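Local coordinates for protein fructosyl amine:oxygen oxidoreductase (Neosartorya fumigata, PDB 4WCT) that probably catalyses the oxidative deglycation of fructosyl amines (Amadori products) with oxygen as electron acceptor, using a bound flavin-adenine dinucleotide, at residues D360-I370 against V381-Q392; I370-L380 against I396-S406. All coordinates share one frame; numbering follows the deposited sequence.

Contact 1: residues D360-I370 against V381-Q392. With FAD (flavin-adenine dinucleotide), chain C.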
loop_
_atom_site.group_PDB
_atom_site.type_symbol
_atom_site.label_atom_id
_atom_site.label_comp_id
_atom_site.label_asym_id
_atom_site.label_seq_id
_atom_site.Cartn_x
_atom_site.Cartn_y
_atom_site.Cartn_z
ATOM N N ASP A 360 0.995 4.272 5.192
ATOM C CA ASP A 360 1.974 4.113 4.101
ATOM C C ASP A 360 2.877 5.348 4.121
ATOM O O ASP A 360 2.790 6.180 5.039
ATOM C CB ASP A 360 1.245 4.021 2.778
ATOM C CG ASP A 360 2.028 3.263 1.682
ATOM O OD1 ASP A 360 3.263 3.019 1.804
ATOM O OD2 ASP A 360 1.434 3.078 0.567
ATOM N N ALA A 361 3.759 5.449 3.136
ATOM C CA ALA A 361 4.499 6.692 2.946
ATOM C C ALA A 361 4.546 7.116 1.489
ATOM O O ALA A 361 4.791 6.289 0.600
ATOM C CB ALA A 361 5.911 6.557 3.533
ATOM N N ASP A 362 4.266 8.403 1.257
ATOM C CA ASP A 362 4.261 9.013 -0.053
ATOM C C ASP A 362 5.614 9.677 -0.336
ATOM O O ASP A 362 6.153 10.415 0.505
ATOM C CB ASP A 362 3.193 10.093 -0.162
ATOM C CG ASP A 362 1.787 9.549 -0.206
ATOM O OD1 ASP A 362 1.536 8.513 -0.881
ATOM O OD2 ASP A 362 0.917 10.233 0.377
ATOM N N THR A 363 6.139 9.402 -1.521
ATOM C CA THR A 363 7.222 10.200 -2.096
ATOM C C THR A 363 6.631 11.485 -2.689
ATOM O O THR A 363 5.414 11.608 -2.849
ATOM C CB THR A 363 7.923 9.385 -3.163
ATOM O OG1 THR A 363 6.969 9.023 -4.161
ATOM C CG2 THR A 363 8.580 8.144 -2.522
ATOM N N PRO A 364 7.489 12.453 -3.062
ATOM C CA PRO A 364 6.949 13.676 -3.613
ATOM C C PRO A 364 6.131 13.513 -4.900
ATOM O O PRO A 364 5.215 14.291 -5.137
ATOM C CB PRO A 364 8.212 14.514 -3.874
ATOM C CG PRO A 364 9.156 14.051 -2.843
ATOM C CD PRO A 364 8.937 12.554 -2.798
ATOM N N ASP A 365 6.464 12.524 -5.730
ATOM C CA ASP A 365 5.722 12.255 -6.944
ATOM C C ASP A 365 4.897 10.970 -6.935
ATOM O O ASP A 365 4.277 10.612 -7.964
ATOM C CB ASP A 365 6.682 12.264 -8.120
ATOM C CG ASP A 365 7.747 11.179 -8.052
ATOM O OD1 ASP A 365 7.755 10.381 -7.072
ATOM O OD2 ASP A 365 8.603 11.189 -8.990
ATOM N N ARG A 366 4.892 10.321 -5.778
ATOM C CA ARG A 366 4.207 9.068 -5.531
ATOM C C ARG A 366 4.680 7.935 -6.441
ATOM O O ARG A 366 3.996 6.913 -6.564
ATOM C CB ARG A 366 2.687 9.264 -5.566
ATOM C CG ARG A 366 2.200 10.047 -4.352
ATOM C CD ARG A 366 0.692 10.178 -4.285
ATOM N NE ARG A 366 0.045 8.887 -4.237
ATOM C CZ ARG A 366 -1.204 8.664 -4.639
ATOM N NH1 ARG A 366 -1.985 9.670 -5.009
ATOM N NH2 ARG A 366 -1.706 7.437 -4.577
ATOM N N ALA A 367 5.909 8.040 -6.957
ATOM C CA ALA A 367 6.645 6.875 -7.447
ATOM C C ALA A 367 7.435 6.247 -6.318
ATOM O O ALA A 367 7.677 6.878 -5.285
ATOM C CB ALA A 367 7.536 7.242 -8.648
ATOM N N PHE A 368 7.708 4.950 -6.453
ATOM C CA PHE A 368 8.461 4.245 -5.435
ATOM C C PHE A 368 9.878 4.787 -5.280
ATOM O O PHE A 368 10.356 5.594 -6.066
ATOM C CB PHE A 368 8.520 2.759 -5.740
ATOM C CG PHE A 368 7.158 2.131 -6.057
ATOM C CD1 PHE A 368 6.004 2.513 -5.348
ATOM C CD2 PHE A 368 7.066 1.102 -6.983
ATOM C CE1 PHE A 368 4.783 1.937 -5.640
ATOM C CE2 PHE A 368 5.823 0.550 -7.303
ATOM C CZ PHE A 368 4.689 0.978 -6.628
ATOM N N LEU A 369 10.506 4.381 -4.207
ATOM C CA LEU A 369 11.899 4.771 -3.935
ATOM C C LEU A 369 12.685 3.501 -3.644
ATOM O O LEU A 369 12.590 2.908 -2.563
ATOM C CB LEU A 369 11.955 5.767 -2.790
ATOM C CG LEU A 369 13.339 6.116 -2.206
ATOM C CD1 LEU A 369 14.303 6.552 -3.296
ATOM C CD2 LEU A 369 13.213 7.155 -1.101
ATOM N N ILE A 370 13.364 3.013 -4.682
ATOM C CA ILE A 370 14.071 1.747 -4.586
ATOM C C ILE A 370 15.442 1.979 -5.202
ATOM O O ILE A 370 15.543 2.160 -6.417
ATOM C CB ILE A 370 13.365 0.623 -5.360
ATOM C CG1 ILE A 370 11.975 0.359 -4.806
ATOM C CG2 ILE A 370 14.172 -0.659 -5.297
ATOM C CD1 ILE A 370 11.161 -0.509 -5.728
ATOM N N VAL A 381 17.488 0.958 -0.073
ATOM C CA VAL A 381 16.153 1.363 0.417
ATOM C C VAL A 381 15.076 0.865 -0.553
ATOM O O VAL A 381 15.244 0.903 -1.758
ATOM C CB VAL A 381 16.051 2.896 0.653
ATOM C CG1 VAL A 381 17.092 3.367 1.658
ATOM C CG2 VAL A 381 16.159 3.699 -0.641
ATOM N N ALA A 382 13.960 0.412 0.000
ATOM C CA ALA A 382 12.819 -0.037 -0.791
ATOM C C ALA A 382 11.553 0.378 -0.050
ATOM O O ALA A 382 11.041 -0.335 0.808
ATOM C CB ALA A 382 12.871 -1.549 -1.024
ATOM N N VAL A 383 11.169 1.617 -0.329
ATOM C CA VAL A 383 10.170 2.349 0.434
ATOM C C VAL A 383 9.319 3.184 -0.521
ATOM O O VAL A 383 9.503 3.167 -1.754
ATOM C CB VAL A 383 10.835 3.244 1.500
ATOM C CG1 VAL A 383 11.595 2.408 2.531
ATOM C CG2 VAL A 383 11.743 4.271 0.873
ATOM N N GLY A 384 8.321 3.861 0.036
ATOM C CA GLY A 384 7.573 4.843 -0.732
ATOM C C GLY A 384 6.456 4.194 -1.546
ATOM O O GLY A 384 6.154 4.613 -2.668
ATOM N N GLY A 385 5.778 3.224 -0.949
ATOM C CA GLY A 385 4.607 2.608 -1.593
ATOM C C GLY A 385 3.563 3.579 -2.123
ATOM O O GLY A 385 2.914 3.304 -3.120
ATOM N N SER A 386 3.414 4.721 -1.461
ATOM C CA SER A 386 2.680 5.861 -2.040
ATOM C C SER A 386 1.230 5.480 -2.408
ATOM O O SER A 386 0.657 6.052 -3.332
ATOM C CB SER A 386 3.405 6.411 -3.259
ATOM O OG SER A 386 4.655 6.979 -2.911
ATOM N N GLY A 387 0.673 4.527 -1.673
ATOM C CA GLY A 387 -0.712 4.134 -1.815
ATOM C C GLY A 387 -0.967 3.096 -2.879
ATOM O O GLY A 387 -2.121 2.776 -3.152
ATOM N N ASN A 388 0.076 2.582 -3.520
ATOM C CA ASN A 388 -0.150 1.527 -4.536
ATOM C C ASN A 388 0.953 0.481 -4.532
ATOM O O ASN A 388 1.230 -0.199 -5.539
ATOM C CB ASN A 388 -0.342 2.099 -5.941
ATOM C CG ASN A 388 0.619 3.212 -6.257
ATOM O OD1 ASN A 388 1.831 3.054 -6.131
ATOM N ND2 ASN A 388 0.083 4.339 -6.735
ATOM N N GLY A 389 1.431 0.204 -3.344
ATOM C CA GLY A 389 2.439 -0.820 -3.145
ATOM C C GLY A 389 1.939 -2.252 -3.009
ATOM O O GLY A 389 2.748 -3.170 -3.092
ATOM N N ALA A 390 0.716 -2.440 -2.531
ATOM C CA ALA A 390 0.260 -3.771 -2.159
ATOM C C ALA A 390 0.051 -4.655 -3.386
ATOM O O ALA A 390 0.428 -5.850 -3.392
ATOM C CB ALA A 390 -1.023 -3.716 -1.324
ATOM N N MET A 391 -0.465 -4.074 -4.456
ATOM C CA MET A 391 -0.664 -4.813 -5.695
ATOM C C MET A 391 0.647 -5.255 -6.346
ATOM O O MET A 391 0.650 -6.174 -7.187
ATOM C CB MET A 391 -1.512 -4.024 -6.691
ATOM C CG MET A 391 -0.782 -2.865 -7.314
ATOM S SD MET A 391 -1.753 -1.892 -8.483
ATOM C CE MET A 391 -2.787 -0.945 -7.383
ATOM N N GLN A 392 1.759 -4.686 -5.902
ATOM C CA GLN A 392 3.077 -5.031 -6.404
ATOM C C GLN A 392 3.664 -6.282 -5.712
ATOM O O GLN A 392 4.747 -6.719 -6.094
ATOM C CB GLN A 392 4.076 -3.878 -6.153
ATOM C CG GLN A 392 3.577 -2.467 -6.513
ATOM C CD GLN A 392 3.128 -2.323 -7.962
ATOM O OE1 GLN A 392 3.578 -3.065 -8.850
ATOM N NE2 GLN A 392 2.239 -1.349 -8.211
HETATM P PA FAD C . 4.131 -2.548 5.078
HETATM O O1A FAD C . 3.318 -3.580 4.352
HETATM O O2A FAD C . 3.473 -1.560 5.990
HETATM O O5B FAD C . 5.230 -3.341 5.874
HETATM C C5B FAD C . 6.175 -2.630 6.687
HETATM C C4B FAD C . 6.728 -3.606 7.719
HETATM O O4B FAD C . 7.854 -2.978 8.415
HETATM C C3B FAD C . 5.722 -4.027 8.786
HETATM O O3B FAD C . 5.583 -5.455 8.868
HETATM C C2B FAD C . 6.303 -3.450 10.080
HETATM O O2B FAD C . 5.982 -4.166 11.270
HETATM C C1B FAD C . 7.797 -3.392 9.758
HETATM N N9A FAD C . 8.505 -2.402 10.600
HETATM C C8A FAD C . 8.056 -1.207 11.024
HETATM N N7A FAD C . 8.968 -0.616 11.830
HETATM C C5A FAD C . 10.051 -1.435 11.832
HETATM C C6A FAD C . 11.332 -1.442 12.527
HETATM N N6A FAD C . 11.683 -0.419 13.327
HETATM N N1A FAD C . 12.120 -2.523 12.351
HETATM C C2A FAD C . 11.811 -3.548 11.546
HETATM N N3A FAD C . 10.629 -3.621 10.910
HETATM C C4A FAD C . 9.743 -2.603 11.036
HETATM N N1 FAD C . -1.992 -0.470 -2.308
HETATM C C2 FAD C . -2.486 -1.080 -3.442
HETATM O O2 FAD C . -1.669 -1.521 -4.249
HETATM N N3 FAD C . -3.794 -1.292 -3.609
HETATM C C4 FAD C . -4.713 -0.796 -2.754
HETATM O O4 FAD C . -5.958 -0.959 -2.880
HETATM C C4X FAD C . -4.265 -0.118 -1.550
HETATM N N5 FAD C . -5.158 0.376 -0.652
HETATM C C5X FAD C . -4.694 0.779 0.571
HETATM C C6 FAD C . -5.574 1.073 1.608
HETATM C C7 FAD C . -5.093 1.579 2.801
HETATM C C7M FAD C . -6.046 1.816 3.917
HETATM C C8 FAD C . -3.645 1.737 2.986
HETATM C C8M FAD C . -3.062 2.231 4.258
HETATM C C9 FAD C . -2.761 1.352 2.008
HETATM C C9A FAD C . -3.232 0.929 0.783
HETATM N N10 FAD C . -2.340 0.627 -0.249
HETATM C C10 FAD C . -2.840 0.005 -1.395
HETATM C "C1'" FAD C . -0.896 0.803 -0.182
HETATM C "C2'" FAD C . -0.161 -0.462 0.231
HETATM O "O2'" FAD C . -0.835 -0.982 1.369
HETATM C "C3'" FAD C . 1.289 -0.093 0.574
HETATM O "O3'" FAD C . 1.841 0.734 -0.461
HETATM C "C4'" FAD C . 2.158 -1.337 0.778
HETATM O "O4'" FAD C . 1.454 -2.285 1.577
HETATM C "C5'" FAD C . 3.425 -0.907 1.507
HETATM O "O5'" FAD C . 4.269 -2.048 1.662
HETATM P P FAD C . 5.570 -1.943 2.600
HETATM O O1P FAD C . 6.231 -3.303 2.611
HETATM O O2P FAD C . 6.330 -0.716 2.159
HETATM O O3P FAD C . 4.950 -1.651 4.050
HETATM O O HOH W 1 5.798 1.936 1.759
#

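Contact 2: residues I370-L380 against I396-S406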
loop_
_atom_site.group_PDB
_atom_site.type_symbol
_atom_site.label_atom_id
_atom_site.label_comp_id
_atom_site.label_asym_id
_atom_site.label_seq_id
_atom_site.Cartn_x
_atom_site.Cartn_y
_atom_site.Cartn_z
ATOM N N ILE A 370 13.364 3.013 -4.682
ATOM C CA ILE A 370 14.071 1.747 -4.586
ATOM C C ILE A 370 15.442 1.979 -5.202
ATOM O O ILE A 370 15.543 2.160 -6.417
ATOM C CB ILE A 370 13.365 0.623 -5.360
ATOM C CG1 ILE A 370 11.975 0.359 -4.806
ATOM C CG2 ILE A 370 14.172 -0.659 -5.297
ATOM C CD1 ILE A 370 11.161 -0.509 -5.728
ATOM N N ASP A 371 16.465 2.069 -4.354
ATOM C CA ASP A 371 17.808 2.417 -4.830
ATOM C C ASP A 371 18.833 2.126 -3.759
ATOM O O ASP A 371 18.529 2.118 -2.584
ATOM C CB ASP A 371 17.857 3.904 -5.181
ATOM C CG ASP A 371 18.979 4.259 -6.156
ATOM O OD1 ASP A 371 19.736 3.354 -6.619
ATOM O OD2 ASP A 371 19.047 5.451 -6.511
ATOM N N ARG A 372 20.080 1.965 -4.188
ATOM C CA ARG A 372 21.206 1.990 -3.283
ATOM C C ARG A 372 21.496 3.395 -2.825
ATOM O O ARG A 372 21.309 4.336 -3.568
ATOM C CB ARG A 372 22.425 1.368 -3.978
ATOM C CG ARG A 372 22.117 -0.014 -4.557
ATOM C CD ARG A 372 23.191 -0.523 -5.523
ATOM N NE ARG A 372 24.509 -0.470 -4.905
ATOM C CZ ARG A 372 25.232 -1.537 -4.575
ATOM N NH1 ARG A 372 24.780 -2.758 -4.843
ATOM N NH2 ARG A 372 26.413 -1.382 -3.984
ATOM N N HIS A 373 21.835 3.543 -1.559
ATOM C CA HIS A 373 22.095 4.859 -0.980
ATOM C C HIS A 373 23.437 5.382 -1.533
ATOM O O HIS A 373 24.437 4.668 -1.500
ATOM C CB HIS A 373 22.163 4.740 0.535
ATOM C CG HIS A 373 22.104 6.048 1.244
ATOM N ND1 HIS A 373 23.051 7.031 1.061
ATOM C CD2 HIS A 373 21.128 6.610 2.000
ATOM C CE1 HIS A 373 22.668 8.136 1.679
ATOM N NE2 HIS A 373 21.552 7.873 2.336
ATOM N N PRO A 374 23.460 6.645 -1.981
ATOM C CA PRO A 374 24.663 7.083 -2.678
ATOM C C PRO A 374 25.870 7.198 -1.756
ATOM O O PRO A 374 26.992 7.190 -2.251
ATOM C CB PRO A 374 24.277 8.464 -3.256
ATOM C CG PRO A 374 22.992 8.843 -2.612
ATOM C CD PRO A 374 22.312 7.530 -2.265
ATOM N N GLU A 375 25.640 7.460 -0.478
ATOM C CA GLU A 375 26.728 7.652 0.496
ATOM C C GLU A 375 27.039 6.356 1.234
ATOM O O GLU A 375 28.040 6.277 1.938
ATOM C CB GLU A 375 26.369 8.718 1.542
ATOM C CG GLU A 375 25.674 9.958 1.016
ATOM C CD GLU A 375 26.476 10.649 -0.049
ATOM O OE1 GLU A 375 27.712 10.689 0.101
ATOM O OE2 GLU A 375 25.882 11.096 -1.056
ATOM N N HIS A 376 26.101 5.409 1.206
ATOM C CA HIS A 376 26.234 4.142 1.924
ATOM C C HIS A 376 25.845 2.970 1.023
ATOM O O HIS A 376 24.724 2.463 1.088
ATOM C CB HIS A 376 25.410 4.099 3.210
ATOM C CG HIS A 376 25.304 5.411 3.912
ATOM N ND1 HIS A 376 26.381 6.008 4.535
ATOM C CD2 HIS A 376 24.225 6.158 4.233
ATOM C CE1 HIS A 376 25.985 7.133 5.104
ATOM N NE2 HIS A 376 24.682 7.250 4.934
ATOM N N PRO A 377 26.780 2.525 0.184
ATOM C CA PRO A 377 26.446 1.623 -0.924
ATOM C C PRO A 377 25.967 0.242 -0.499
ATOM O O PRO A 377 25.382 -0.470 -1.314
ATOM C CB PRO A 377 27.774 1.474 -1.685
ATOM C CG PRO A 377 28.841 1.949 -0.743
ATOM C CD PRO A 377 28.187 2.982 0.126
ATOM N N SER A 378 26.205 -0.145 0.750
ATOM C CA SER A 378 25.720 -1.451 1.203
ATOM C C SER A 378 24.272 -1.384 1.670
ATOM O O SER A 378 23.714 -2.410 2.062
ATOM C CB SER A 378 26.607 -2.033 2.299
ATOM O OG SER A 378 27.949 -2.077 1.854
ATOM N N LEU A 379 23.697 -0.179 1.676
ATOM C CA LEU A 379 22.296 0.000 2.047
ATOM C C LEU A 379 21.469 0.120 0.774
ATOM O O LEU A 379 21.716 0.992 -0.059
ATOM C CB LEU A 379 22.141 1.272 2.892
ATOM C CG LEU A 379 20.701 1.661 3.224
ATOM C CD1 LEU A 379 20.091 0.670 4.203
ATOM C CD2 LEU A 379 20.700 3.049 3.838
ATOM N N LEU A 380 20.398 -0.662 0.714
ATOM C CA LEU A 380 19.379 -0.528 -0.315
ATOM C C LEU A 380 18.067 -0.139 0.361
ATOM O O LEU A 380 17.715 -0.727 1.364
ATOM C CB LEU A 380 19.186 -1.858 -1.017
ATOM C CG LEU A 380 18.119 -1.911 -2.106
ATOM C CD1 LEU A 380 18.532 -1.125 -3.338
ATOM C CD2 LEU A 380 17.893 -3.356 -2.471
ATOM N N ILE A 396 7.507 -7.172 -6.569
ATOM C CA ILE A 396 8.316 -6.055 -6.069
ATOM C C ILE A 396 9.662 -6.532 -5.486
ATOM O O ILE A 396 10.706 -5.904 -5.710
ATOM C CB ILE A 396 7.532 -5.197 -5.057
ATOM C CG1 ILE A 396 8.227 -3.832 -4.880
ATOM C CG2 ILE A 396 7.375 -5.951 -3.760
ATOM C CD1 ILE A 396 8.009 -2.873 -6.018
ATOM N N GLY A 397 9.671 -7.715 -4.881
ATOM C CA GLY A 397 10.912 -8.307 -4.428
ATOM C C GLY A 397 11.889 -8.597 -5.548
ATOM O O GLY A 397 13.097 -8.590 -5.323
ATOM N N GLY A 398 11.399 -8.886 -6.759
ATOM C CA GLY A 398 12.329 -9.080 -7.879
ATOM C C GLY A 398 12.979 -7.782 -8.317
ATOM O O GLY A 398 14.145 -7.768 -8.706
ATOM N N PHE A 399 12.184 -6.722 -8.422
ATOM C CA PHE A 399 12.742 -5.397 -8.683
ATOM C C PHE A 399 13.717 -4.977 -7.600
ATOM O O PHE A 399 14.815 -4.453 -7.901
ATOM C CB PHE A 399 11.635 -4.354 -8.825
ATOM C CG PHE A 399 10.818 -4.531 -10.038
ATOM C CD1 PHE A 399 11.305 -4.144 -11.283
ATOM C CD2 PHE A 399 9.551 -5.086 -9.954
ATOM C CE1 PHE A 399 10.536 -4.319 -12.431
ATOM C CE2 PHE A 399 8.787 -5.259 -11.094
ATOM C CZ PHE A 399 9.251 -4.827 -12.323
ATOM N N ILE A 400 13.367 -5.241 -6.333
ATOM C CA ILE A 400 14.267 -4.902 -5.226
ATOM C C ILE A 400 15.577 -5.736 -5.283
ATOM O O ILE A 400 16.682 -5.179 -5.148
ATOM C CB ILE A 400 13.559 -5.087 -3.871
ATOM C CG1 ILE A 400 12.424 -4.046 -3.706
ATOM C CG2 ILE A 400 14.556 -4.976 -2.715
ATOM C CD1 ILE A 400 11.365 -4.415 -2.704
ATOM N N ALA A 401 15.465 -7.035 -5.531
ATOM C CA ALA A 401 16.659 -7.883 -5.716
ATOM C C ALA A 401 17.514 -7.416 -6.912
ATOM O O ALA A 401 18.772 -7.428 -6.852
ATOM C CB ALA A 401 16.266 -9.336 -5.858
ATOM N N ASP A 402 16.856 -6.976 -7.982
ATOM C CA ASP A 402 17.556 -6.465 -9.152
ATOM C C ASP A 402 18.355 -5.207 -8.794
ATOM O O ASP A 402 19.495 -5.027 -9.208
ATOM C CB ASP A 402 16.583 -6.103 -10.290
ATOM C CG ASP A 402 16.067 -7.303 -11.079
ATOM O OD1 ASP A 402 16.537 -8.469 -10.886
ATOM O OD2 ASP A 402 15.145 -7.080 -11.897
ATOM N N ALA A 403 17.748 -4.317 -8.026
ATOM C CA ALA A 403 18.449 -3.131 -7.559
ATOM C C ALA A 403 19.645 -3.493 -6.648
ATOM O O ALA A 403 20.715 -2.893 -6.748
ATOM C CB ALA A 403 17.472 -2.230 -6.830
ATOM N N LEU A 404 19.482 -4.504 -5.794
ATOM C CA LEU A 404 20.578 -5.001 -4.968
ATOM C C LEU A 404 21.734 -5.489 -5.851
ATOM O O LEU A 404 22.911 -5.229 -5.553
ATOM C CB LEU A 404 20.120 -6.156 -4.082
ATOM C CG LEU A 404 21.104 -6.660 -3.024
ATOM C CD1 LEU A 404 21.274 -5.678 -1.870
ATOM C CD2 LEU A 404 20.696 -8.028 -2.503
ATOM N N GLU A 405 21.375 -6.064 -6.985
ATOM C CA GLU A 405 22.344 -6.634 -7.918
ATOM C C GLU A 405 22.771 -5.659 -9.018
ATOM O O GLU A 405 23.436 -6.064 -9.972
ATOM C CB GLU A 405 21.767 -7.901 -8.534
ATOM C CG GLU A 405 21.525 -9.018 -7.538
ATOM C CD GLU A 405 20.784 -10.228 -8.110
ATOM O OE1 GLU A 405 20.391 -10.219 -9.286
ATOM O OE2 GLU A 405 20.717 -11.250 -7.423
ATOM N N SER A 406 22.442 -4.380 -8.848
ATOM C CA SER A 406 22.808 -3.308 -9.784
ATOM C C SER A 406 22.319 -3.561 -11.186
ATOM O O SER A 406 23.009 -3.262 -12.152
ATOM C CB SER A 406 24.334 -3.102 -9.792
ATOM O OG SER A 406 24.756 -2.628 -8.532
#

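Contact 1: residues D360-I370 against V381-Q392
Asp360 turns its carboxylate toward Gly387 because CG stands anti to the backbone N (chi1 -155°), while Arg366, bent at chi3 (59°), curls its guanidinium back onto the carbonyl of Ser386. OD2 of Asp360 then takes the N-H of Gly387 at 2.8 Å, from above the carboxylate plane, and the hydroxyl O3' of FAD at 2.6 Å. Its OD1 holds a water that also bonds Gly385 N and the flavin-side phosphate, so a single carboxylate ties the glycine-rich loop to two points of the cofactor. Arg366 grips side-on: NE and NH2 both reach Ser386 O at 3.0 Å, the oxygen lying in the guanidinium plane, and NH1 goes on to the carbonyl of Gln432. The hydroxyl of Ser386 accepts a nearly straight bond from Thr363 N and donates to Gly384 O. This loop follows an antiparallel hairpin at the edge of the Rossmann-type FAD-binding sheet, where Leu369 and Val383 form a hydrogen-bonded pair and lay their side chains side by side, CD2 to CG2 3.8 Å. Beyond it, a type I' turn from Gly385 to Asn388 carries the chain to the flavin ring, where Met391 N donates to FAD O2 at 2.8 Å. Phe368 presents its ring edge to the carbonyl oxygens of Gly384 and Gly385, and its CZ meets Gln392 CG at 3.6 Å; Trp36 and Phe94 meet the same ring edge-to-face.

Contact 2: residues I370-L380 against I396-S406
Ile396 opens the helical side of this contact by setting its CD1 methyl 4.0 Å from CD1 of Ile370, the two side chains meeting at a slant. Elsewhere Ile396 packs on Trp36 and Ser39 of helix 35-46, so it sits between that helix and the hairpin. One turn on, Ile400 divides its branches between both strands: CG1 lies against CG2 of Ile370, with the side chains at about a right angle, whereas CG2 meets Leu380 CD2 at 3.7 Å. The same leucine methyl rests 3.5 Å from the backbone O of Ile400. In Leu380, CG anti to the backbone N (chi1 178°) carries the branched end to the helix, where CD2 touches Ile400 and CD1 touches Ala403. Ala403 points its CB toward the hairpin, where it touches both Leu380 CD1, at 3.8 Å, and Ile370 CG2, at 4.0 Å. Leu404 points away from the hairpin, but its CB still packs on Leu380 CD2. Here the helical segment 396-404 runs nearly parallel to strand 370-372, at 18° and an axis separation of 8.1 Å, layered over the hairpin edge of the Rossmann-type sheet. At the C-terminal end a Schellman motif closes the helix, with Ser406 as its C-prime residue at positive phi. Arg372 folds over this end through a bend at chi3 (53°): its CD lies near Ala403 O, and NH1 comes within 3.2 Å of Leu404 O, which sits in the guanidinium plane. Aliphatic side chains thus supply the buried cohesion, while the arginine brings positive charge to the carbonyl-rich helix end, where it would probably be favoured by the helix dipole.

In the fold
Followed from the N terminus, the chain leaves strand 352-362, turns through the loop after it and enters strand 369-372, which passes from contact 1 into contact 2 at the shared Ile370. Strand 379-383 brings it back, and contact 1 closes around this hairpin and the FAD-binding loop beyond. Helix 393-404 then returns over the hairpin to close contact 2. The segments alternate, so the two contacts cross rather than nest. Val381 N meets Asp371 O between the strands, and Ala382 CB packs on Ile400 CD1. Together the two contacts join the large mixed sheet, the edge of the Rossmann-type sheet, the cofactor and the covering helix.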